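PDB 4MJ3: haloalkane dehalogenase from Mycobacterium rhodesiae, which catalyses the hydrolytic removal of halogen from haloalkanes, presumably yielding the corresponding alcohol and a halide ion as in other haloalkane dehalogenases. Local coordinates for residues A[49-54]-A[63-68]; A[72-77]-A[293-298]; A[82-87]-A[198-203]; A[91-96]-A[212-217]; A[129-134]-A[229-234]. One frame throughout, in Å; residues are numbered along the deposited sequence.

Interaction 1: residues A[49-54]-A[63-68]; sequences VLLLHG and RWMIPV
A small, buried apolar contact joins L51 of the sheet to M65 and I66 of segment 63-68, which leads into helix 66-71, inside the beta-alpha-beta unit formed by strand 48-52, helix 66-71 and strand 75-79 of the alpha/beta hydrolase fold. L51 sends its side chain from the strand toward the helix. With CG anti to the carbonyl carbon (chi1 -54°), its two methyls are shared between neighbours: CD1 goes to I66 and CD2 to selenomethionine M65. The CB of I66 points past the strand, and it is CG1 that turns back to reach the leucine, the two branched chains crossing at a slant. M65, whose CB points toward the strand, puts its terminal CE 4.4 Å from L51 CD2; the same side chain also touches Q283 and L290 of helix 282-300, so it bridges sheet and C-terminal helix. Beyond the strand's end lies the His-Gly pair at the head of the loop that in this family usually helps form the oxyanion hole. There H53 ND1 donates to G54 O over 2.8 Å, on a lone pair in the carbonyl plane. Across the two segments, the tightest approach is L51 CD1 to I66 CG1, at 3.8 Å.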
# COMPACT_ATOMS: atom_id res chain seq x y z
N VAL A 49 -8.95 10.78 0.31
CA VAL A 49 -7.84 10.17 -0.41
C VAL A 49 -7.30 9.07 0.50
O VAL A 49 -6.81 9.36 1.59
CB VAL A 49 -6.76 11.19 -0.71
CG1 VAL A 49 -5.60 10.54 -1.47
CG2 VAL A 49 -7.35 12.37 -1.48
N LEU A 50 -7.42 7.83 0.05
CA LEU A 50 -6.98 6.68 0.85
C LEU A 50 -5.62 6.25 0.39
O LEU A 50 -5.43 5.87 -0.77
CB LEU A 50 -7.98 5.53 0.70
CG LEU A 50 -7.62 4.25 1.45
CD1 LEU A 50 -7.55 4.47 2.95
CD2 LEU A 50 -8.67 3.21 1.10
N LEU A 51 -4.66 6.28 1.32
CA LEU A 51 -3.25 6.04 1.03
C LEU A 51 -2.83 4.69 1.56
O LEU A 51 -2.78 4.49 2.78
CB LEU A 51 -2.40 7.13 1.69
CG LEU A 51 -2.78 8.58 1.36
CD1 LEU A 51 -2.12 9.55 2.33
CD2 LEU A 51 -2.42 8.92 -0.07
N LEU A 52 -2.55 3.75 0.66
CA LEU A 52 -2.20 2.40 1.07
C LEU A 52 -0.75 2.07 0.78
O LEU A 52 -0.27 2.26 -0.34
CB LEU A 52 -3.12 1.37 0.40
CG LEU A 52 -4.62 1.51 0.70
CD1 LEU A 52 -5.38 0.31 0.12
CD2 LEU A 52 -4.92 1.67 2.18
N HIS A 53 -0.06 1.62 1.82
CA HIS A 53 1.34 1.24 1.75
C HIS A 53 1.42 -0.26 1.53
O HIS A 53 0.43 -0.99 1.65
CB HIS A 53 2.02 1.58 3.07
CG HIS A 53 1.71 0.60 4.16
ND1 HIS A 53 2.42 -0.56 4.33
CD2 HIS A 53 0.71 0.57 5.06
CE1 HIS A 53 1.90 -1.25 5.32
NE2 HIS A 53 0.86 -0.59 5.79
N GLY A 54 2.62 -0.72 1.20
CA GLY A 54 2.88 -2.13 1.03
C GLY A 54 4.02 -2.64 1.87
O GLY A 54 4.23 -2.23 3.01
N ARG A 63 4.16 10.25 4.90
CA ARG A 63 4.28 11.47 5.70
C ARG A 63 4.55 12.75 4.91
O ARG A 63 4.15 13.83 5.35
CB ARG A 63 5.34 11.32 6.80
CG ARG A 63 6.78 11.35 6.32
CD ARG A 63 7.71 10.72 7.35
NE ARG A 63 9.09 10.69 6.90
CZ ARG A 63 9.59 9.83 6.02
NH1 ARG A 63 8.81 8.91 5.45
NH2 ARG A 63 10.87 9.90 5.69
N TRP A 64 5.24 12.66 3.79
CA TRP A 64 5.47 13.85 2.96
C TRP A 64 4.26 14.24 2.10
O TRP A 64 4.13 15.39 1.70
CB TRP A 64 6.70 13.67 2.06
CG TRP A 64 7.93 13.21 2.74
CD1 TRP A 64 8.62 12.07 2.49
CD2 TRP A 64 8.65 13.89 3.77
NE1 TRP A 64 9.72 11.98 3.31
CE2 TRP A 64 9.77 13.09 4.10
CE3 TRP A 64 8.46 15.10 4.45
CZ2 TRP A 64 10.69 13.46 5.09
CZ3 TRP A 64 9.39 15.46 5.45
CH2 TRP A 64 10.48 14.64 5.75
N MSE A 65 3.38 13.28 1.83
CA MSE A 65 2.21 13.49 0.98
C MSE A 65 1.04 14.05 1.74
O MSE A 65 0.29 14.88 1.22
CB MSE A 65 1.81 12.16 0.34
CG MSE A 65 2.90 11.79 -0.64
SE MSE A 65 2.39 10.17 -1.65
CE MSE A 65 0.76 10.73 -2.55
N ILE A 66 0.87 13.62 2.99
CA ILE A 66 -0.29 14.02 3.77
C ILE A 66 -0.48 15.56 3.88
O ILE A 66 -1.57 16.04 3.62
CB ILE A 66 -0.32 13.32 5.15
CG1 ILE A 66 -0.60 11.83 4.96
CG2 ILE A 66 -1.38 13.95 6.05
CD1 ILE A 66 -0.24 10.97 6.14
N PRO A 67 0.58 16.33 4.24
CA PRO A 67 0.38 17.77 4.36
C PRO A 67 -0.04 18.46 3.07
O PRO A 67 -0.81 19.41 3.11
CB PRO A 67 1.75 18.28 4.83
CG PRO A 67 2.37 17.11 5.51
CD PRO A 67 1.93 15.94 4.69
N VAL A 68 0.45 17.98 1.93
CA VAL A 68 0.07 18.53 0.62
C VAL A 68 -1.42 18.28 0.34
O VAL A 68 -2.14 19.19 -0.06
CB VAL A 68 0.91 17.89 -0.51
CG1 VAL A 68 0.44 18.37 -1.88
CG2 VAL A 68 2.39 18.20 -0.30

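Interaction 2: residues A[72-77]-A[293-298]; sequences AGLRAV and AVVTFV
L74 and A72, where helix 66-71 gives way to strand 75-79 of the alpha/beta hydrolase sheet, pack against V295 and V298 of the C-terminal helix 282-300. A Schellman motif at G73, which has positive phi, ends the first helix and carries the chain round to the strand. L74 leaves this turn with CB aimed at the C-terminal helix. CG sits beside the backbone N, away from the carbonyl carbon (chi1 -54°), and from it the two methyls part toward residues one helical turn from each other. CD1 comes within 4.2 Å of V295 CG2, and the leucine also rests on V49 of the adjoining strand. CD2 reaches V298 CG1 at 4.1 Å, the leucine and valine running past one another in opposite directions. L69 packs on both L74 and V295, and so closes the same apolar patch from helix 66-71. Further along, R299 NH2 bonds to A72 O, tying helix 282-300 to the residue that follows helix 66-71. The short chain of A72 makes the tightest approach of the contact: its CB sits against both branches of V295, 3.6 Å from CG2 and 3.8 Å from CG1.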
# COMPACT_ATOMS: atom_id res chain seq x y z
N ALA A 72 -4.52 21.15 0.31
CA ALA A 72 -5.39 21.22 -0.86
C ALA A 72 -6.86 21.05 -0.53
O ALA A 72 -7.70 21.09 -1.43
CB ALA A 72 -4.96 20.18 -1.90
N GLY A 73 -7.19 20.80 0.73
CA GLY A 73 -8.59 20.69 1.16
C GLY A 73 -9.14 19.28 1.10
O GLY A 73 -10.36 19.07 1.22
N LEU A 74 -8.26 18.30 0.94
CA LEU A 74 -8.66 16.90 0.89
C LEU A 74 -8.52 16.26 2.28
O LEU A 74 -7.83 16.79 3.15
CB LEU A 74 -7.80 16.14 -0.13
CG LEU A 74 -7.82 16.79 -1.53
CD1 LEU A 74 -6.79 16.14 -2.43
CD2 LEU A 74 -9.21 16.70 -2.12
N ARG A 75 -9.20 15.13 2.46
CA ARG A 75 -9.09 14.35 3.68
C ARG A 75 -8.20 13.13 3.40
O ARG A 75 -8.57 12.25 2.64
CB ARG A 75 -10.48 13.90 4.13
CG ARG A 75 -10.49 13.05 5.39
CD ARG A 75 -11.91 12.73 5.81
NE ARG A 75 -11.95 11.63 6.77
CZ ARG A 75 -12.94 10.76 6.89
NH1 ARG A 75 -14.00 10.82 6.09
NH2 ARG A 75 -12.88 9.82 7.81
N ALA A 76 -7.06 13.08 4.08
CA ALA A 76 -6.10 12.02 3.87
C ALA A 76 -6.29 10.94 4.94
O ALA A 76 -6.20 11.22 6.13
CB ALA A 76 -4.69 12.58 3.92
N VAL A 77 -6.50 9.72 4.48
CA VAL A 77 -6.63 8.58 5.35
C VAL A 77 -5.59 7.55 4.93
O VAL A 77 -5.47 7.24 3.75
CB VAL A 77 -8.05 7.99 5.25
CG1 VAL A 77 -8.18 6.78 6.15
CG2 VAL A 77 -9.06 9.07 5.61
N ALA A 293 0.53 15.69 -8.03
CA ALA A 293 -0.12 14.99 -9.14
C ALA A 293 -1.51 14.48 -8.73
O ALA A 293 -2.45 14.58 -9.52
CB ALA A 293 0.74 13.85 -9.65
N VAL A 294 -1.65 13.97 -7.50
CA VAL A 294 -2.95 13.52 -7.01
C VAL A 294 -3.95 14.68 -6.89
O VAL A 294 -5.09 14.54 -7.32
CB VAL A 294 -2.81 12.80 -5.65
CG1 VAL A 294 -4.18 12.52 -5.06
CG2 VAL A 294 -2.02 11.51 -5.81
N VAL A 295 -3.49 15.82 -6.38
CA VAL A 295 -4.36 16.99 -6.23
C VAL A 295 -4.83 17.44 -7.61
O VAL A 295 -6.02 17.66 -7.82
CB VAL A 295 -3.66 18.16 -5.52
CG1 VAL A 295 -4.53 19.40 -5.57
CG2 VAL A 295 -3.35 17.78 -4.08
N THR A 296 -3.91 17.54 -8.56
CA THR A 296 -4.24 17.95 -9.93
C THR A 296 -5.29 17.03 -10.55
O THR A 296 -6.26 17.50 -11.16
CB THR A 296 -2.96 18.00 -10.78
OG1 THR A 296 -2.13 19.06 -10.31
CG2 THR A 296 -3.27 18.22 -12.27
N PHE A 297 -5.10 15.73 -10.37
CA PHE A 297 -6.01 14.69 -10.87
C PHE A 297 -7.40 14.74 -10.24
O PHE A 297 -8.40 14.64 -10.94
CB PHE A 297 -5.33 13.33 -10.63
CG PHE A 297 -6.20 12.13 -10.85
CD1 PHE A 297 -6.63 11.78 -12.11
CD2 PHE A 297 -6.50 11.30 -9.79
CE1 PHE A 297 -7.39 10.63 -12.31
CE2 PHE A 297 -7.24 10.13 -9.97
CZ PHE A 297 -7.68 9.80 -11.22
N VAL A 298 -7.46 14.96 -8.93
CA VAL A 298 -8.72 15.13 -8.23
C VAL A 298 -9.46 16.35 -8.75
O VAL A 298 -10.64 16.27 -9.08
CB VAL A 298 -8.54 15.23 -6.69
CG1 VAL A 298 -9.83 15.66 -6.01
CG2 VAL A 298 -8.08 13.89 -6.15

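Interaction 3: residues A[82-87]-A[198-203]; sequences VGFGRS and APFPDA
P199 and F200 press on the backbone of G83 and G85 in a loop that follows strand 75-79 of the alpha/beta hydrolase core, where F84 to S87 form a type II' beta turn. The opposing loop comes from the excursion between strand 140-145 and helix 225-235, which in this family is the cap, so the contact probably joins cap to core. Its tight part is ring against peptide. P199 CB lies 3.4 Å from G85 O, and CG of the same proline sits 3.7 Å from G85 CA; G85 has positive phi at the second position of the turn. F200 brings the edge of its ring to the other glycine: CE1 is 3.4 Å from G83 O, which lies in the ring plane, a polarised C-H to oxygen approach that is probably mildly attractive. One face of F200 is taken by its own neighbour, P199 CB. Packing is looser between the aromatic residues, F84 CD2 and F200 CZ being 4.0 Å apart; F84 points its CB away, and its ring also meets that of F212. Toward solvent the loops diverge: partly exposed R86 turns off to a salt bridge with D8, and D202 is exposed. The turn itself is closed by S87 N donating to F84 O, 3.0 Å away.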
# COMPACT_ATOMS: atom_id res chain seq x y z
N VAL A 82 -2.38 -5.25 8.43
CA VAL A 82 -2.15 -6.21 9.50
C VAL A 82 -0.75 -6.76 9.28
O VAL A 82 -0.38 -7.14 8.17
CB VAL A 82 -3.22 -7.33 9.47
CG1 VAL A 82 -2.87 -8.45 10.44
CG2 VAL A 82 -4.60 -6.75 9.82
N GLY A 83 0.03 -6.84 10.36
CA GLY A 83 1.42 -7.25 10.27
C GLY A 83 2.41 -6.10 10.22
O GLY A 83 3.63 -6.34 10.28
N PHE A 84 1.92 -4.85 10.12
CA PHE A 84 2.79 -3.69 9.81
C PHE A 84 2.46 -2.48 10.65
O PHE A 84 1.37 -2.37 11.21
CB PHE A 84 2.65 -3.37 8.30
CG PHE A 84 3.11 -4.51 7.43
CD1 PHE A 84 2.24 -5.54 7.13
CD2 PHE A 84 4.44 -4.61 7.03
CE1 PHE A 84 2.67 -6.66 6.44
CE2 PHE A 84 4.88 -5.73 6.32
CZ PHE A 84 3.98 -6.73 6.01
N GLY A 85 3.41 -1.57 10.75
CA GLY A 85 3.16 -0.28 11.35
C GLY A 85 2.71 -0.43 12.79
O GLY A 85 3.33 -1.16 13.56
N ARG A 86 1.63 0.28 13.13
CA ARG A 86 1.04 0.22 14.45
C ARG A 86 -0.18 -0.73 14.52
O ARG A 86 -0.87 -0.76 15.53
CB ARG A 86 0.69 1.63 14.90
CG ARG A 86 1.89 2.56 14.91
CD ARG A 86 1.56 3.94 15.46
NE ARG A 86 1.44 3.90 16.91
CZ ARG A 86 1.58 4.93 17.73
NH1 ARG A 86 1.81 6.14 17.26
NH2 ARG A 86 1.47 4.73 19.04
N SER A 87 -0.41 -1.51 13.47
CA SER A 87 -1.45 -2.53 13.49
C SER A 87 -0.97 -3.80 14.20
O SER A 87 0.24 -4.03 14.37
CB SER A 87 -1.94 -2.86 12.08
OG SER A 87 -2.63 -1.75 11.48
N ALA A 198 10.76 0.52 13.65
CA ALA A 198 9.98 0.70 14.90
C ALA A 198 8.90 -0.38 15.10
O ALA A 198 8.76 -0.89 16.20
CB ALA A 198 9.39 2.10 14.97
N PRO A 199 8.16 -0.76 14.03
CA PRO A 199 7.16 -1.81 14.22
C PRO A 199 7.68 -3.18 14.64
O PRO A 199 6.89 -4.02 15.09
CB PRO A 199 6.51 -1.92 12.83
CG PRO A 199 6.74 -0.59 12.20
CD PRO A 199 8.13 -0.23 12.64
N PHE A 200 8.98 -3.42 14.46
CA PHE A 200 9.53 -4.78 14.53
C PHE A 200 10.69 -4.91 15.56
O PHE A 200 11.86 -4.98 15.19
CB PHE A 200 10.06 -5.18 13.14
CG PHE A 200 9.03 -5.07 12.04
CD1 PHE A 200 7.82 -5.76 12.11
CD2 PHE A 200 9.28 -4.27 10.94
CE1 PHE A 200 6.87 -5.63 11.13
CE2 PHE A 200 8.34 -4.16 9.93
CZ PHE A 200 7.14 -4.86 10.01
N PRO A 201 10.36 -4.90 16.86
CA PRO A 201 11.41 -5.01 17.89
C PRO A 201 12.29 -6.24 17.71
O PRO A 201 13.47 -6.21 18.05
CB PRO A 201 10.63 -5.10 19.21
CG PRO A 201 9.30 -4.50 18.92
CD PRO A 201 9.04 -4.62 17.45
N ASP A 202 11.73 -7.32 17.17
CA ASP A 202 12.49 -8.49 16.83
C ASP A 202 11.75 -9.33 15.80
O ASP A 202 10.66 -8.95 15.36
CB ASP A 202 12.84 -9.31 18.10
CG ASP A 202 11.61 -9.82 18.82
OD1 ASP A 202 10.68 -10.31 18.17
OD2 ASP A 202 11.58 -9.76 20.06
N ALA A 203 12.31 -10.47 15.43
CA ALA A 203 11.78 -11.29 14.35
C ALA A 203 10.39 -11.83 14.62
O ALA A 203 9.67 -12.12 13.67
CB ALA A 203 12.74 -12.43 14.03

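Interaction 4: residues A[91-96]-A[212-217]; sequences TSRDDY and FPMLVP
An arginine meets a selenomethionine here without a polar bond between them: R93 lays the edge of its guanidinium beside M214, with CG of the latter near the guanidinium plane and 3.6 Å from NH2. R93 is bent at chi3 (60°), which swings its end across toward the other chain segment although its CB does not point there. The polar partners of the group lie beside the contact, NH2 bonding to Q169 and NE to Q211, and so fix how the guanidinium is turned. Further in, L215 packs on Y96, mainly on its backbone: CD2 is 3.6 Å from Y96 O, while CD1 is 4.4 Å from Y96 CB. The tyrosine ring leads away, its hydroxyl bonded to P90 O. The loop 91-96 stiffens itself with an ST turn, D94 N donating to S92 OG at 3.2 Å, and with S92 N reaching D95 OD2 from above the carboxylate plane (43° out of it). F212, at the head of the other segment, stacks on W124 and H101. The apolar atoms of M214 and L215 lie against an arginine bonded to glutamines and against a backbone carbonyl, which suggests that van der Waals packing, rather than directed bonds, joins these segments, probably core to cap.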
# COMPACT_ATOMS: atom_id res chain seq x y z
N THR A 91 1.34 -13.94 14.56
CA THR A 91 2.67 -14.47 14.74
C THR A 91 3.08 -15.56 13.75
O THR A 91 4.25 -15.88 13.67
CB THR A 91 2.82 -15.08 16.16
OG1 THR A 91 1.83 -16.09 16.33
CG2 THR A 91 2.63 -13.99 17.20
N SER A 92 2.12 -16.14 13.06
CA SER A 92 2.43 -17.23 12.13
C SER A 92 2.37 -16.74 10.70
O SER A 92 1.44 -16.05 10.32
CB SER A 92 1.47 -18.41 12.29
OG SER A 92 1.75 -19.39 11.30
N ARG A 93 3.36 -17.14 9.89
CA ARG A 93 3.33 -16.81 8.47
C ARG A 93 2.07 -17.31 7.78
O ARG A 93 1.55 -16.67 6.87
CB ARG A 93 4.61 -17.32 7.78
CG ARG A 93 5.84 -16.51 8.19
CD ARG A 93 7.14 -17.02 7.59
NE ARG A 93 7.11 -16.99 6.14
CZ ARG A 93 8.18 -16.96 5.34
NH1 ARG A 93 9.41 -16.92 5.83
NH2 ARG A 93 7.98 -16.99 4.03
N ASP A 94 1.55 -18.44 8.24
CA ASP A 94 0.34 -19.03 7.67
C ASP A 94 -0.93 -18.23 7.94
O ASP A 94 -1.94 -18.49 7.31
CB ASP A 94 0.18 -20.46 8.18
CG ASP A 94 1.29 -21.36 7.73
OD1 ASP A 94 1.78 -21.19 6.59
OD2 ASP A 94 1.68 -22.24 8.52
N ASP A 95 -0.88 -17.28 8.87
CA ASP A 95 -2.01 -16.39 9.16
C ASP A 95 -2.17 -15.35 8.03
O ASP A 95 -3.21 -14.70 7.94
CB ASP A 95 -1.81 -15.60 10.49
CG ASP A 95 -1.77 -16.49 11.77
OD1 ASP A 95 -2.51 -17.49 11.82
OD2 ASP A 95 -1.00 -16.15 12.71
N TYR A 96 -1.12 -15.14 7.24
CA TYR A 96 -1.15 -14.10 6.22
C TYR A 96 -1.38 -14.74 4.86
O TYR A 96 -0.59 -15.60 4.40
CB TYR A 96 0.15 -13.31 6.20
CG TYR A 96 0.47 -12.60 7.49
CD1 TYR A 96 1.17 -13.25 8.49
CD2 TYR A 96 0.07 -11.30 7.71
CE1 TYR A 96 1.48 -12.61 9.69
CE2 TYR A 96 0.39 -10.63 8.89
CZ TYR A 96 1.08 -11.30 9.87
OH TYR A 96 1.43 -10.69 11.04
N PHE A 212 4.92 -11.76 2.96
CA PHE A 212 4.35 -11.02 1.83
C PHE A 212 4.90 -11.40 0.46
O PHE A 212 4.13 -11.63 -0.47
CB PHE A 212 4.47 -9.49 1.98
CG PHE A 212 3.14 -8.79 2.16
CD1 PHE A 212 1.99 -9.26 1.54
CD2 PHE A 212 3.07 -7.61 2.88
CE1 PHE A 212 0.79 -8.61 1.70
CE2 PHE A 212 1.87 -6.97 3.07
CZ PHE A 212 0.73 -7.45 2.45
N PRO A 213 6.22 -11.48 0.33
CA PRO A 213 6.76 -11.78 -1.00
C PRO A 213 6.36 -13.17 -1.53
O PRO A 213 6.36 -13.39 -2.75
CB PRO A 213 8.27 -11.69 -0.79
CG PRO A 213 8.41 -10.75 0.35
CD PRO A 213 7.30 -11.16 1.28
N MSE A 214 6.03 -14.10 -0.64
CA MSE A 214 5.55 -15.44 -1.05
C MSE A 214 4.10 -15.43 -1.47
O MSE A 214 3.63 -16.40 -2.06
CB MSE A 214 5.75 -16.47 0.06
CG MSE A 214 7.19 -16.57 0.56
SE MSE A 214 8.51 -16.74 -0.91
CE MSE A 214 7.89 -18.46 -1.66
N LEU A 215 3.39 -14.35 -1.19
CA LEU A 215 1.97 -14.22 -1.55
C LEU A 215 1.75 -13.63 -2.93
O LEU A 215 0.63 -13.57 -3.40
CB LEU A 215 1.22 -13.38 -0.50
CG LEU A 215 1.24 -13.94 0.93
CD1 LEU A 215 0.46 -13.00 1.84
CD2 LEU A 215 0.67 -15.34 1.00
N VAL A 216 2.81 -13.14 -3.56
CA VAL A 216 2.69 -12.51 -4.88
C VAL A 216 2.43 -13.63 -5.89
O VAL A 216 3.22 -14.55 -6.01
CB VAL A 216 3.96 -11.75 -5.29
CG1 VAL A 216 3.80 -11.19 -6.72
CG2 VAL A 216 4.26 -10.63 -4.32
N PRO A 217 1.29 -13.56 -6.60
CA PRO A 217 1.06 -14.64 -7.55
C PRO A 217 2.01 -14.62 -8.73
O PRO A 217 2.09 -13.61 -9.44
CB PRO A 217 -0.37 -14.39 -8.02
CG PRO A 217 -1.00 -13.60 -6.93
CD PRO A 217 0.11 -12.71 -6.43

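Interaction 5: residues A[129-134]-A[229-234]; sequences GLRLVG and RKAWAA
R131 touches A231 with its aliphatic stem, and its flat guanidinium is carried past the alanine to partners beyond: NE forms a salt bridge with E135, NH1 bonds to N228 and NH2 weakly to Q99. W232 points its CB away from this helix pair, and its indole, the other flat group, stacks on the ring of H263, so no flat face is pressed between the segments. What meets there is small and mostly backbone. Helix 124-135, which in the alpha/beta hydrolase fold follows the nucleophile elbow, is crossed by helix 225-235, which leads to strand 242-244; the short axes pass 8.0 Å apart at 68°. CG of R131, anti to the backbone N (chi1 177°), lies 4.0 Å from A231 CB, and that methyl sits equally near R131 O. One turn on, G134 has no side chain to hold the helices apart, and its CA comes 3.8 Å from A231 O. A234 adds a second close approach, its CB 3.2 Å from G134 O. The chemistry implies close packing of glycine and alanine surfaces, without hydrogen bonds between the segments; the charge of R131 is probably balanced mainly by E135 on its own helix, so that, of the side chain, the hydrocarbon part meets A231.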
# COMPACT_ATOMS: atom_id res chain seq x y z
N GLY A 129 -5.35 -3.00 -2.78
CA GLY A 129 -6.26 -1.93 -3.15
C GLY A 129 -6.93 -2.09 -4.51
O GLY A 129 -8.15 -1.88 -4.63
N LEU A 130 -6.17 -2.49 -5.53
CA LEU A 130 -6.74 -2.67 -6.86
C LEU A 130 -7.71 -3.87 -6.89
O LEU A 130 -8.72 -3.85 -7.60
CB LEU A 130 -5.66 -2.84 -7.92
CG LEU A 130 -4.76 -1.62 -8.16
CD1 LEU A 130 -3.59 -2.02 -9.05
CD2 LEU A 130 -5.54 -0.48 -8.78
N ARG A 131 -7.43 -4.90 -6.10
CA ARG A 131 -8.38 -5.99 -5.95
C ARG A 131 -9.67 -5.48 -5.30
O ARG A 131 -10.77 -5.88 -5.73
CB ARG A 131 -7.77 -7.13 -5.14
CG ARG A 131 -8.76 -8.24 -4.90
CD ARG A 131 -8.09 -9.60 -4.80
NE ARG A 131 -8.91 -10.50 -4.02
CZ ARG A 131 -8.51 -11.66 -3.52
NH1 ARG A 131 -7.29 -12.12 -3.74
NH2 ARG A 131 -9.37 -12.37 -2.78
N LEU A 132 -9.56 -4.61 -4.31
CA LEU A 132 -10.73 -4.03 -3.68
C LEU A 132 -11.53 -3.15 -4.65
O LEU A 132 -12.76 -3.14 -4.60
CB LEU A 132 -10.37 -3.26 -2.41
CG LEU A 132 -9.92 -4.15 -1.24
CD1 LEU A 132 -9.42 -3.28 -0.11
CD2 LEU A 132 -11.05 -5.05 -0.79
N VAL A 133 -10.84 -2.48 -5.56
CA VAL A 133 -11.54 -1.68 -6.58
C VAL A 133 -12.35 -2.63 -7.46
O VAL A 133 -13.50 -2.37 -7.78
CB VAL A 133 -10.56 -0.82 -7.42
CG1 VAL A 133 -11.27 -0.10 -8.56
CG2 VAL A 133 -9.87 0.23 -6.54
N GLY A 134 -11.74 -3.75 -7.86
CA GLY A 134 -12.43 -4.75 -8.66
C GLY A 134 -13.63 -5.35 -7.94
O GLY A 134 -14.66 -5.58 -8.56
N ARG A 229 -8.16 -12.99 -10.96
CA ARG A 229 -8.66 -12.95 -12.34
C ARG A 229 -10.00 -12.26 -12.40
O ARG A 229 -10.26 -11.45 -13.30
CB ARG A 229 -8.80 -14.35 -12.93
CG ARG A 229 -7.48 -14.98 -13.29
CD ARG A 229 -7.70 -16.41 -13.71
NE ARG A 229 -6.48 -17.04 -14.20
CZ ARG A 229 -6.37 -18.36 -14.39
NH1 ARG A 229 -7.39 -19.16 -14.13
NH2 ARG A 229 -5.23 -18.87 -14.82
N LYS A 230 -10.85 -12.54 -11.43
CA LYS A 230 -12.16 -11.91 -11.38
C LYS A 230 -12.05 -10.42 -11.12
O LYS A 230 -12.72 -9.60 -11.79
CB LYS A 230 -13.05 -12.55 -10.31
CG LYS A 230 -13.51 -13.95 -10.71
N ALA A 231 -11.20 -10.04 -10.17
CA ALA A 231 -10.94 -8.61 -9.91
C ALA A 231 -10.33 -7.88 -11.11
O ALA A 231 -10.66 -6.72 -11.38
CB ALA A 231 -10.06 -8.43 -8.69
N TRP A 232 -9.43 -8.55 -11.83
CA TRP A 232 -8.81 -7.97 -13.01
C TRP A 232 -9.87 -7.72 -14.08
O TRP A 232 -9.88 -6.66 -14.73
CB TRP A 232 -7.72 -8.92 -13.52
CG TRP A 232 -6.98 -8.47 -14.74
CD1 TRP A 232 -7.06 -8.99 -16.01
CD2 TRP A 232 -6.04 -7.39 -14.81
NE1 TRP A 232 -6.20 -8.32 -16.84
CE2 TRP A 232 -5.58 -7.32 -16.14
CE3 TRP A 232 -5.55 -6.46 -13.87
CZ2 TRP A 232 -4.62 -6.36 -16.55
CZ3 TRP A 232 -4.61 -5.51 -14.28
CH2 TRP A 232 -4.17 -5.47 -15.60
N ALA A 233 -10.75 -8.69 -14.28
CA ALA A 233 -11.84 -8.54 -15.24
C ALA A 233 -12.71 -7.33 -14.85
O ALA A 233 -13.07 -6.52 -15.70
CB ALA A 233 -12.69 -9.80 -15.31
N ALA A 234 -13.01 -7.20 -13.56
CA ALA A 234 -13.78 -6.05 -13.08
C ALA A 234 -13.06 -4.72 -13.27
O ALA A 234 -13.68 -3.72 -13.65
CB ALA A 234 -14.19 -6.24 -11.62

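In the fold
Interactions 1 and 2 share the sheet: strands 48-52 and 75-79 are neighbours, with L51 N 2.7 Å from V77 O, and the contact centres lie 10 Å apart. At the other end of strand 48-52 a run of aromatic side chains and H53 leads toward the probable active-site pocket between core and cap: H53 CE1 is 3.7 Å from F84 CB of interaction 3, and F84 CZ is 3.4 Å from F212 CD2 of interaction 4. Interaction 5 reaches interaction 1 through L52 CD1 and G129 CA, 4.1 Å apart. Interactions 3, 4 and 5 are all nested within the chain loop that interaction 2 closes; the centre of interaction 2 lies about 32 Å from that of interaction 4.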